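Local coordinates for protein muconate lactonizing enzyme (Corynebacterium glutamicum, PDB 3I4K) that belongs to the muconate lactonizing enzyme family of the enolase superfamily, pairing an N-terminal capping domain with a TIM-barrel-like domain that holds a magnesium ion, at residues A[40-43]-A[47-50]; A[9-14]-A[76-81]; A[114-119]-A[358-363]; A[82-85]-A[91-94]. One frame throughout, in Å; residues are numbered along the deposited sequence.

Interaction 1. Residues A[40-43]-A[47-50]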
loop_
_atom_site.group_PDB
_atom_site.type_symbol
_atom_site.label_atom_id
_atom_site.label_comp_id
_atom_site.label_asym_id
_atom_site.label_seq_id
_atom_site.Cartn_x
_atom_site.Cartn_y
_atom_site.Cartn_z
ATOM N N SER A 40 -7.507 -22.970 -6.117
ATOM C CA SER A 40 -7.824 -23.191 -4.714
ATOM C C SER A 40 -6.591 -23.544 -3.907
ATOM O O SER A 40 -5.721 -24.288 -4.369
ATOM C CB SER A 40 -8.855 -24.313 -4.565
ATOM O OG SER A 40 -8.351 -25.535 -5.072
ATOM N N VAL A 41 -6.525 -22.991 -2.702
ATOM C CA VAL A 41 -5.428 -23.251 -1.790
ATOM C C VAL A 41 -6.007 -24.051 -0.622
ATOM O O VAL A 41 -6.921 -23.599 0.075
ATOM C CB VAL A 41 -4.788 -21.930 -1.296
ATOM C CG1 VAL A 41 -3.779 -22.205 -0.186
ATOM C CG2 VAL A 41 -4.075 -21.254 -2.460
ATOM N N HIS A 42 -5.471 -25.256 -0.441
ATOM C CA HIS A 42 -5.917 -26.179 0.597
ATOM C C HIS A 42 -4.978 -26.160 1.792
ATOM O O HIS A 42 -3.797 -26.494 1.679
ATOM C CB HIS A 42 -5.992 -27.587 0.008
ATOM C CG HIS A 42 -6.843 -27.677 -1.219
ATOM N ND1 HIS A 42 -8.217 -27.781 -1.168
ATOM C CD2 HIS A 42 -6.519 -27.630 -2.533
ATOM C CE1 HIS A 42 -8.702 -27.794 -2.397
ATOM N NE2 HIS A 42 -7.692 -27.703 -3.244
ATOM N N LEU A 43 -5.519 -25.767 2.939
ATOM C CA LEU A 43 -4.739 -25.678 4.162
ATOM C C LEU A 43 -4.885 -26.897 5.070
ATOM O O LEU A 43 -5.944 -27.524 5.133
ATOM C CB LEU A 43 -5.127 -24.417 4.939
ATOM C CG LEU A 43 -4.919 -23.058 4.265
ATOM C CD1 LEU A 43 -5.296 -21.953 5.237
ATOM C CD2 LEU A 43 -3.469 -22.908 3.834
ATOM N N VAL A 47 -9.352 -25.960 5.661
ATOM C CA VAL A 47 -9.941 -24.814 4.971
ATOM C C VAL A 47 -9.449 -24.713 3.527
ATOM O O VAL A 47 -8.302 -25.053 3.225
ATOM C CB VAL A 47 -9.628 -23.493 5.702
ATOM C CG1 VAL A 47 -8.144 -23.354 5.893
ATOM C CG2 VAL A 47 -10.161 -22.310 4.902
ATOM N N ILE A 48 -10.330 -24.255 2.641
ATOM C CA ILE A 48 -10.001 -24.100 1.224
ATOM C C ILE A 48 -10.275 -22.670 0.743
ATOM O O ILE A 48 -11.408 -22.185 0.827
ATOM C CB ILE A 48 -10.832 -25.077 0.356
ATOM C CG1 ILE A 48 -10.637 -26.512 0.853
ATOM C CG2 ILE A 48 -10.405 -24.982 -1.102
ATOM C CD1 ILE A 48 -11.431 -27.542 0.065
ATOM N N GLY A 49 -9.234 -22.001 0.243
ATOM C CA GLY A 49 -9.379 -20.640 -0.256
ATOM C C GLY A 49 -9.440 -20.611 -1.774
ATOM O O GLY A 49 -8.738 -21.374 -2.436
ATOM N N TYR A 50 -10.264 -19.729 -2.334
ATOM C CA TYR A 50 -10.416 -19.652 -3.785
ATOM C C TYR A 50 -10.016 -18.324 -4.420
ATOM O O TYR A 50 -10.235 -17.251 -3.850
ATOM C CB TYR A 50 -11.861 -19.970 -4.166
ATOM C CG TYR A 50 -12.273 -21.379 -3.827
ATOM C CD1 TYR A 50 -11.818 -22.459 -4.583
ATOM C CD2 TYR A 50 -13.090 -21.641 -2.728
ATOM C CE1 TYR A 50 -12.164 -23.762 -4.256
ATOM C CE2 TYR A 50 -13.442 -22.943 -2.389
ATOM C CZ TYR A 50 -12.977 -24.000 -3.158
ATOM O OH TYR A 50 -13.328 -25.292 -2.837
#

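Interaction 2. Residues A[9-14]-A[76-81]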
loop_
_atom_site.group_PDB
_atom_site.type_symbol
_atom_site.label_atom_id
_atom_site.label_comp_id
_atom_site.label_asym_id
_atom_site.label_seq_id
_atom_site.Cartn_x
_atom_site.Cartn_y
_atom_site.Cartn_z
ATOM N N GLN A 9 -1.139 -27.393 2.087
ATOM C CA GLN A 9 -0.877 -28.767 1.678
ATOM C C GLN A 9 -0.965 -28.941 0.174
ATOM O O GLN A 9 -0.161 -29.653 -0.427
ATOM C CB GLN A 9 -1.876 -29.727 2.336
ATOM C CG GLN A 9 -2.017 -29.570 3.842
ATOM C CD GLN A 9 -0.710 -29.782 4.589
ATOM O OE1 GLN A 9 -0.141 -30.877 4.579
ATOM N NE2 GLN A 9 -0.226 -28.730 5.243
ATOM N N LYS A 10 -1.942 -28.282 -0.436
ATOM C CA LYS A 10 -2.140 -28.428 -1.867
ATOM C C LYS A 10 -2.805 -27.214 -2.514
ATOM O O LYS A 10 -3.514 -26.452 -1.857
ATOM C CB LYS A 10 -2.985 -29.691 -2.099
ATOM C CG LYS A 10 -3.375 -29.991 -3.539
ATOM C CD LYS A 10 -4.269 -31.235 -3.621
ATOM C CE LYS A 10 -5.546 -31.072 -2.799
ATOM N NZ LYS A 10 -6.449 -32.261 -2.881
ATOM N N VAL A 11 -2.554 -27.043 -3.808
ATOM C CA VAL A 11 -3.138 -25.957 -4.587
ATOM C C VAL A 11 -3.597 -26.551 -5.914
ATOM O O VAL A 11 -2.800 -27.146 -6.636
ATOM C CB VAL A 11 -2.110 -24.842 -4.878
ATOM C CG1 VAL A 11 -1.868 -24.003 -3.635
ATOM C CG2 VAL A 11 -0.819 -25.460 -5.327
ATOM N N GLU A 12 -4.881 -26.400 -6.227
ATOM C CA GLU A 12 -5.429 -26.932 -7.470
ATOM C C GLU A 12 -5.952 -25.806 -8.349
ATOM O O GLU A 12 -6.314 -24.745 -7.851
ATOM C CB GLU A 12 -6.586 -27.896 -7.186
ATOM C CG GLU A 12 -6.268 -29.043 -6.238
ATOM C CD GLU A 12 -7.448 -29.994 -6.069
ATOM O OE1 GLU A 12 -8.573 -29.511 -5.807
ATOM O OE2 GLU A 12 -7.245 -31.223 -6.195
ATOM N N SER A 13 -6.004 -26.050 -9.656
ATOM C CA SER A 13 -6.501 -25.057 -10.604
ATOM C C SER A 13 -7.467 -25.708 -11.586
ATOM O O SER A 13 -7.130 -26.695 -12.242
ATOM C CB SER A 13 -5.338 -24.414 -11.371
ATOM O OG SER A 13 -4.626 -25.368 -12.141
ATOM N N ARG A 14 -8.669 -25.151 -11.681
ATOM C CA ARG A 14 -9.682 -25.682 -12.580
ATOM C C ARG A 14 -10.114 -24.640 -13.599
ATOM O O ARG A 14 -10.410 -23.497 -13.244
ATOM C CB ARG A 14 -10.922 -26.128 -11.796
ATOM C CG ARG A 14 -10.699 -27.256 -10.803
ATOM C CD ARG A 14 -11.992 -27.585 -10.058
ATOM N NE ARG A 14 -11.841 -28.761 -9.204
ATOM C CZ ARG A 14 -11.060 -28.817 -8.128
ATOM N NH1 ARG A 14 -10.350 -27.760 -7.756
ATOM N NH2 ARG A 14 -10.981 -29.940 -7.425
ATOM N N TYR A 76 4.737 -23.669 -12.082
ATOM C CA TYR A 76 5.752 -22.792 -11.498
ATOM C C TYR A 76 5.393 -22.065 -10.207
ATOM O O TYR A 76 6.196 -22.023 -9.281
ATOM C CB TYR A 76 6.202 -21.756 -12.535
ATOM C CG TYR A 76 6.678 -22.355 -13.834
ATOM C CD1 TYR A 76 5.778 -22.679 -14.847
ATOM C CD2 TYR A 76 8.030 -22.622 -14.043
ATOM C CE1 TYR A 76 6.218 -23.255 -16.039
ATOM C CE2 TYR A 76 8.474 -23.198 -15.225
ATOM C CZ TYR A 76 7.561 -23.511 -16.217
ATOM O OH TYR A 76 8.002 -24.094 -17.382
ATOM N N LEU A 77 4.199 -21.488 -10.143
ATOM C CA LEU A 77 3.781 -20.743 -8.960
ATOM C C LEU A 77 3.385 -21.607 -7.761
ATOM O O LEU A 77 3.940 -21.468 -6.671
ATOM C CB LEU A 77 2.612 -19.817 -9.317
ATOM C CG LEU A 77 2.816 -18.864 -10.499
ATOM C CD1 LEU A 77 1.578 -18.006 -10.663
ATOM C CD2 LEU A 77 4.042 -17.992 -10.269
ATOM N N ALA A 78 2.412 -22.485 -7.970
ATOM C CA ALA A 78 1.908 -23.360 -6.916
ATOM C C ALA A 78 2.990 -24.045 -6.083
ATOM O O ALA A 78 2.991 -23.960 -4.856
ATOM C CB ALA A 78 0.990 -24.398 -7.524
ATOM N N PRO A 79 3.935 -24.723 -6.743
ATOM C CA PRO A 79 5.002 -25.412 -6.016
ATOM C C PRO A 79 5.777 -24.560 -5.024
ATOM O O PRO A 79 6.523 -25.091 -4.199
ATOM C CB PRO A 79 5.888 -25.957 -7.137
ATOM C CG PRO A 79 5.669 -24.978 -8.248
ATOM C CD PRO A 79 4.177 -24.777 -8.194
ATOM N N VAL A 80 5.611 -23.244 -5.098
ATOM C CA VAL A 80 6.326 -22.366 -4.180
ATOM C C VAL A 80 5.586 -22.294 -2.851
ATOM O O VAL A 80 6.206 -22.206 -1.792
ATOM C CB VAL A 80 6.481 -20.921 -4.757
ATOM C CG1 VAL A 80 7.236 -20.042 -3.760
ATOM C CG2 VAL A 80 7.237 -20.958 -6.095
ATOM N N LEU A 81 4.260 -22.349 -2.916
ATOM C CA LEU A 81 3.422 -22.270 -1.722
ATOM C C LEU A 81 3.455 -23.500 -0.816
ATOM O O LEU A 81 3.469 -23.381 0.411
ATOM C CB LEU A 81 1.967 -22.025 -2.118
ATOM C CG LEU A 81 1.540 -20.703 -2.747
ATOM C CD1 LEU A 81 2.333 -20.423 -4.010
ATOM C CD2 LEU A 81 0.063 -20.786 -3.044
#

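Interaction 3. Residues A[114-119]-A[358-363]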
loop_
_atom_site.group_PDB
_atom_site.type_symbol
_atom_site.label_atom_id
_atom_site.label_comp_id
_atom_site.label_asym_id
_atom_site.label_seq_id
_atom_site.Cartn_x
_atom_site.Cartn_y
_atom_site.Cartn_z
HETATM N N MSE A 114 -4.886 -17.376 -1.386
HETATM C CA MSE A 114 -4.207 -17.339 -0.100
HETATM C C MSE A 114 -4.912 -16.427 0.897
HETATM O O MSE A 114 -4.997 -16.740 2.086
HETATM C CB MSE A 114 -2.754 -16.909 -0.279
HETATM C CG MSE A 114 -1.901 -17.995 -0.895
HETATM SE SE MSE A 114 -0.025 -17.710 -0.602
HETATM C CE MSE A 114 -0.053 -17.492 1.315
ATOM N N HIS A 115 -5.422 -15.303 0.411
ATOM C CA HIS A 115 -6.130 -14.366 1.266
ATOM C C HIS A 115 -7.405 -15.020 1.779
ATOM O O HIS A 115 -7.733 -14.918 2.962
ATOM C CB HIS A 115 -6.474 -13.091 0.494
ATOM C CG HIS A 115 -5.376 -12.070 0.488
ATOM N ND1 HIS A 115 -5.238 -11.121 1.479
ATOM C CD2 HIS A 115 -4.357 -11.862 -0.377
ATOM C CE1 HIS A 115 -4.180 -10.373 1.223
ATOM N NE2 HIS A 115 -3.627 -10.802 0.103
ATOM N N ASP A 116 -8.124 -15.691 0.885
ATOM C CA ASP A 116 -9.365 -16.365 1.259
ATOM C C ASP A 116 -9.083 -17.423 2.336
ATOM O O ASP A 116 -9.665 -17.391 3.416
ATOM C CB ASP A 116 -9.999 -17.000 0.009
ATOM C CG ASP A 116 -11.455 -17.412 0.219
ATOM O OD1 ASP A 116 -12.192 -16.724 0.962
ATOM O OD2 ASP A 116 -11.871 -18.419 -0.394
ATOM N N ALA A 117 -8.166 -18.340 2.041
ATOM C CA ALA A 117 -7.805 -19.403 2.973
ATOM C C ALA A 117 -7.410 -18.873 4.353
ATOM O O ALA A 117 -7.746 -19.472 5.377
ATOM C CB ALA A 117 -6.662 -20.235 2.388
ATOM N N TRP A 118 -6.702 -17.749 4.374
ATOM C CA TRP A 118 -6.251 -17.141 5.625
ATOM C C TRP A 118 -7.385 -16.427 6.375
ATOM O O TRP A 118 -7.544 -16.596 7.586
ATOM C CB TRP A 118 -5.108 -16.164 5.327
ATOM C CG TRP A 118 -4.238 -15.818 6.504
ATOM C CD1 TRP A 118 -4.175 -16.466 7.705
ATOM C CD2 TRP A 118 -3.258 -14.774 6.561
ATOM N NE1 TRP A 118 -3.215 -15.894 8.505
ATOM C CE2 TRP A 118 -2.636 -14.853 7.827
ATOM C CE3 TRP A 118 -2.844 -13.780 5.662
ATOM C CZ2 TRP A 118 -1.622 -13.975 8.219
ATOM C CZ3 TRP A 118 -1.836 -12.909 6.051
ATOM C CH2 TRP A 118 -1.236 -13.012 7.319
ATOM N N ALA A 119 -8.175 -15.633 5.658
ATOM C CA ALA A 119 -9.279 -14.911 6.279
ATOM C C ALA A 119 -10.323 -15.871 6.866
ATOM O O ALA A 119 -10.917 -15.592 7.907
ATOM C CB ALA A 119 -9.929 -13.977 5.269
ATOM N N PRO A 358 -17.155 -14.584 6.356
ATOM C CA PRO A 358 -15.745 -14.974 6.281
ATOM C C PRO A 358 -15.218 -15.057 4.850
ATOM O O PRO A 358 -15.997 -15.122 3.895
ATOM C CB PRO A 358 -15.734 -16.329 6.983
ATOM C CG PRO A 358 -17.074 -16.889 6.621
ATOM C CD PRO A 358 -17.979 -15.701 6.849
ATOM N N GLY A 359 -13.894 -15.066 4.714
ATOM C CA GLY A 359 -13.283 -15.147 3.397
ATOM C C GLY A 359 -13.815 -14.074 2.469
ATOM O O GLY A 359 -14.022 -12.939 2.900
ATOM N N LEU A 360 -14.046 -14.421 1.204
ATOM C CA LEU A 360 -14.565 -13.445 0.250
ATOM C C LEU A 360 -16.000 -13.061 0.582
ATOM O O LEU A 360 -16.531 -12.091 0.040
ATOM C CB LEU A 360 -14.513 -13.985 -1.185
ATOM C CG LEU A 360 -13.191 -14.048 -1.957
ATOM C CD1 LEU A 360 -12.309 -12.870 -1.577
ATOM C CD2 LEU A 360 -12.485 -15.339 -1.661
ATOM N N GLY A 361 -16.623 -13.820 1.480
ATOM C CA GLY A 361 -18.000 -13.544 1.855
ATOM C C GLY A 361 -18.943 -14.333 0.970
ATOM O O GLY A 361 -20.144 -14.059 0.897
ATOM N N VAL A 362 -18.390 -15.321 0.278
ATOM C CA VAL A 362 -19.189 -16.149 -0.604
ATOM C C VAL A 362 -18.517 -17.509 -0.775
ATOM O O VAL A 362 -17.299 -17.594 -0.939
ATOM C CB VAL A 362 -19.389 -15.449 -1.963
ATOM C CG1 VAL A 362 -18.182 -15.661 -2.862
ATOM C CG2 VAL A 362 -20.662 -15.934 -2.595
ATOM N N ASP A 363 -19.311 -18.574 -0.716
ATOM C CA ASP A 363 -18.780 -19.930 -0.836
ATOM C C ASP A 363 -19.052 -20.521 -2.208
ATOM O O ASP A 363 -20.026 -20.163 -2.860
ATOM C CB ASP A 363 -19.397 -20.831 0.233
ATOM C CG ASP A 363 -19.831 -20.061 1.461
ATOM O OD1 ASP A 363 -20.933 -19.470 1.434
ATOM O OD2 ASP A 363 -19.066 -20.034 2.444
#

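Interaction 4. Residues A[82-85]-A[91-94]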
loop_
_atom_site.group_PDB
_atom_site.type_symbol
_atom_site.label_atom_id
_atom_site.label_comp_id
_atom_site.label_asym_id
_atom_site.label_seq_id
_atom_site.Cartn_x
_atom_site.Cartn_y
_atom_site.Cartn_z
ATOM N N ILE A 82 3.447 -24.677 -1.432
ATOM C CA ILE A 82 3.424 -25.946 -0.711
ATOM C C ILE A 82 4.429 -26.084 0.424
ATOM O O ILE A 82 5.628 -25.863 0.248
ATOM C CB ILE A 82 3.593 -27.120 -1.697
ATOM C CG1 ILE A 82 2.438 -27.099 -2.699
ATOM C CG2 ILE A 82 3.615 -28.450 -0.945
ATOM C CD1 ILE A 82 2.569 -28.103 -3.806
ATOM N N GLY A 83 3.919 -26.448 1.596
ATOM C CA GLY A 83 4.772 -26.625 2.755
ATOM C C GLY A 83 5.021 -25.357 3.548
ATOM O O GLY A 83 5.850 -25.353 4.459
ATOM N N ARG A 84 4.308 -24.284 3.212
ATOM C CA ARG A 84 4.473 -23.010 3.912
ATOM C C ARG A 84 3.157 -22.531 4.499
ATOM O O ARG A 84 2.092 -22.869 3.989
ATOM C CB ARG A 84 5.026 -21.947 2.959
ATOM C CG ARG A 84 6.394 -22.290 2.400
ATOM C CD ARG A 84 6.887 -21.244 1.418
ATOM N NE ARG A 84 7.165 -19.963 2.064
ATOM C CZ ARG A 84 7.675 -18.913 1.428
ATOM N NH1 ARG A 84 7.959 -18.998 0.132
ATOM N NH2 ARG A 84 7.902 -17.781 2.083
ATOM N N ALA A 85 3.233 -21.750 5.572
ATOM C CA ALA A 85 2.031 -21.224 6.216
ATOM C C ALA A 85 1.425 -20.130 5.340
ATOM O O ALA A 85 2.148 -19.325 4.757
ATOM C CB ALA A 85 2.375 -20.664 7.595
ATOM N N GLY A 91 5.485 -12.819 2.004
ATOM C CA GLY A 91 6.773 -13.403 1.667
ATOM C C GLY A 91 6.701 -14.352 0.483
ATOM O O GLY A 91 7.617 -14.420 -0.339
ATOM N N ILE A 92 5.601 -15.092 0.394
ATOM C CA ILE A 92 5.416 -16.037 -0.694
ATOM C C ILE A 92 5.263 -15.272 -2.004
ATOM O O ILE A 92 5.893 -15.618 -3.005
ATOM C CB ILE A 92 4.183 -16.927 -0.429
ATOM C CG1 ILE A 92 4.448 -17.798 0.809
ATOM C CG2 ILE A 92 3.882 -17.786 -1.643
ATOM C CD1 ILE A 92 3.260 -18.594 1.271
HETATM N N MSE A 93 4.444 -14.219 -1.993
HETATM C CA MSE A 93 4.246 -13.415 -3.197
HETATM C C MSE A 93 5.590 -12.885 -3.680
HETATM O O MSE A 93 5.854 -12.837 -4.879
HETATM C CB MSE A 93 3.285 -12.252 -2.922
HETATM C CG MSE A 93 1.864 -12.689 -2.600
HETATM SE SE MSE A 93 1.071 -13.802 -3.993
HETATM C CE MSE A 93 1.696 -15.538 -3.395
ATOM N N ALA A 94 6.446 -12.503 -2.742
ATOM C CA ALA A 94 7.767 -11.997 -3.097
ATOM C C ALA A 94 8.606 -13.107 -3.723
ATOM O O ALA A 94 9.365 -12.861 -4.657
ATOM C CB ALA A 94 8.470 -11.439 -1.870
#

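Interaction 1. Residues A[40-43]-A[47-50]
With chi1 at 54°, Val47 tucks CG1 between its own backbone N and carbonyl carbon, where it meets Leu43, the two side chains lying alongside. The fit is tight: Val47 CG1 stands 3.2 Å from Leu43 CD1. On the other face of this beta hairpin, chi1 of -55° at His42 swings the imidazole over toward Ile48. Ile48 CG1 comes at the ring obliquely, 3.4 Å from His42 ND1, while Ile48 CD1 lies at the ring edge, in its plane. Further along that face Ser40 CB sits 3.4 Å from Tyr50 CE1. Between the faces the backbones pair antiparallel. Val41 N gives a hydrogen bond of 2.8 Å to Gly49 O, Gly49 N returns one to Val41 O, and Leu43 N closes on Val47 O at 2.9 Å, nearly straight at 173°. Helix 104-121 covers the Val41 and Leu43 side, and strand 8-25 runs along the far edge of strand 30-43. Chemically the hairpin is two-sided: aliphatic groups meet the helix, while His42 keeps apolar carbon against ND1 and turns NE2 to a weak hydrogen bond with Glu12.

Interaction 2. Residues A[9-14]-A[76-81]
Val11, Ala78 and Leu81 belong to the layer where the three-stranded antiparallel sheet of the N-terminal domain meets helix 66-81. Val11 is the residue of 9-14 that touches 76-81; Ser13 bonds Asp74 and Lys70, earlier on the same helix. Val11 CG1 rests 3.8 Å from Leu81 CD2, the two side chains roughly perpendicular. CG2 is directed at the methyl of Ala78, but that separation is modelled too short to be trusted in detail. The helix is kinked near Pro79; Leu81 N bonds to Ala78 O at 2.8 Å, and both side chains face the strand. Gln9 and Lys10 both stand opposite His42, a classic beta bulge just ahead of Val11. The opposite face of the strand carries charge. Arg14 grips Glu12 end-on, NH2 to OE1 at 2.9 Å and NH1 to the same OE1 at 3.2 Å, both from one face of the carboxylate and well above its plane. Lys10 NZ adds a looser salt bridge of 3.6 Å to Glu12 OE2. Alternation along the strand thus separates the apolar contact of Val11 with Ala78 and Leu81 from a salt-bridge network, in which two positive groups probably favour the ionised form of Glu12.

Interaction 3. Residues A[114-119]-A[358-363]
The carboxylate of Asp116 is the flat group that meets the loop 358-363, and its donor comes in tilted from the carboxylate plane. Leu360 N donates to Asp116 OD1 at 3.0 Å, on the anti side and 33° out of that plane, with a bent N-H...O angle of 136°. Chi1 of -165° carries the Asp116 carboxylate out from the helix toward the turn. Gly359 CA packs 3.1 Å from the same Asp116 OD1, and one turn further along the helix Ala119 CB touches Gly359 CA at 4.0 Å. Leu360 also lies crosswise to Asp116, though its CD2 is modelled too near the carboxylate carbon for that spacing to be relied on. Residues Pro358 to Gly361 form a type II' turn, with Gly359 at its positive-phi corner. Asp116 is buried and has several polar partners: OD1 also makes a salt bridge to Arg120 NE, and OD2 takes a hydrogen bond from Tyr50 N. One side chain therefore joins helix 104-121 and strand 48-53 of the N-terminal domain to a loop of the barrel domain. Around them, Leu360 packs on Ala312 and Ala313 of helix 308-320, the backbone of Gly359 pairs with Val124 and Val126, and Trp118, elsewhere on the helix, reaches Asp128 of the second subunit.

Interaction 4. Residues A[82-85]-A[91-94]
The loop that turns helix 66-81 into helix 89-99 folds back on the second helix through Arg84, which lays its guanidinium against Ile92. Ile92 CG1 sits over the centre of one guanidinium face, 3.5 Å from Arg84 CZ, so an aliphatic methylene rather than a polar group covers that side. Arg84 runs toward the helix while Ile92 runs back toward the loop, so the two overlap alongside. Arg84 CG stands anti to its carbonyl carbon, and the chain runs straight at chi2 and bends at chi3, 67°, which turns the flat end alongside the helix; Arg84 NH2 comes within 4.0 Å of Gly91 C. In return Ile92 CD1 lies 4.1 Å from Arg84 CB and 3.7 Å from Ala85 O. No hydrogen bond joins the two segments. The polar end of Arg84 is held by acids of the helix region instead: NH1 forms a salt bridge with Asp95 OD2, and NH2 one with Glu88 OE1. Since Glu88 OE2 also accepts from Ala85 N, that carboxylate ties the loop backbone and the guanidinium together. These anchors fix the rotation of the flat group, and the two carboxylates would offset its charge. The backbone of Gly83 and Arg84 is hydrogen-bonded to Ile8, on strand 8-25 at the sheet edge. Beyond Ile92, Met114 of helix 104-121 packs on its side chain, while Ala94 touches Lys322 of the second subunit.

From the N terminus, strand 9-14 comes first, and its partner 76-81 closes a long loop that contains the short hairpin of interaction 1; 9-14 also pairs directly with 40-43, so both contacts share one sheet. Interaction 4 follows at once, closing the brief turn from helix 66-81 into helix 89-99, with Leu81 touching Ile92. Interaction 3 opens last and spans the greatest length of chain, from helix 104-121 to 358-363. No two contacts cross. Met114 reaches both Leu81 and Ile92, linking interactions 2, 3 and 4. Together they bind sheet and helices of the N-terminal domain, and interaction 3 joins them to the barrel domain.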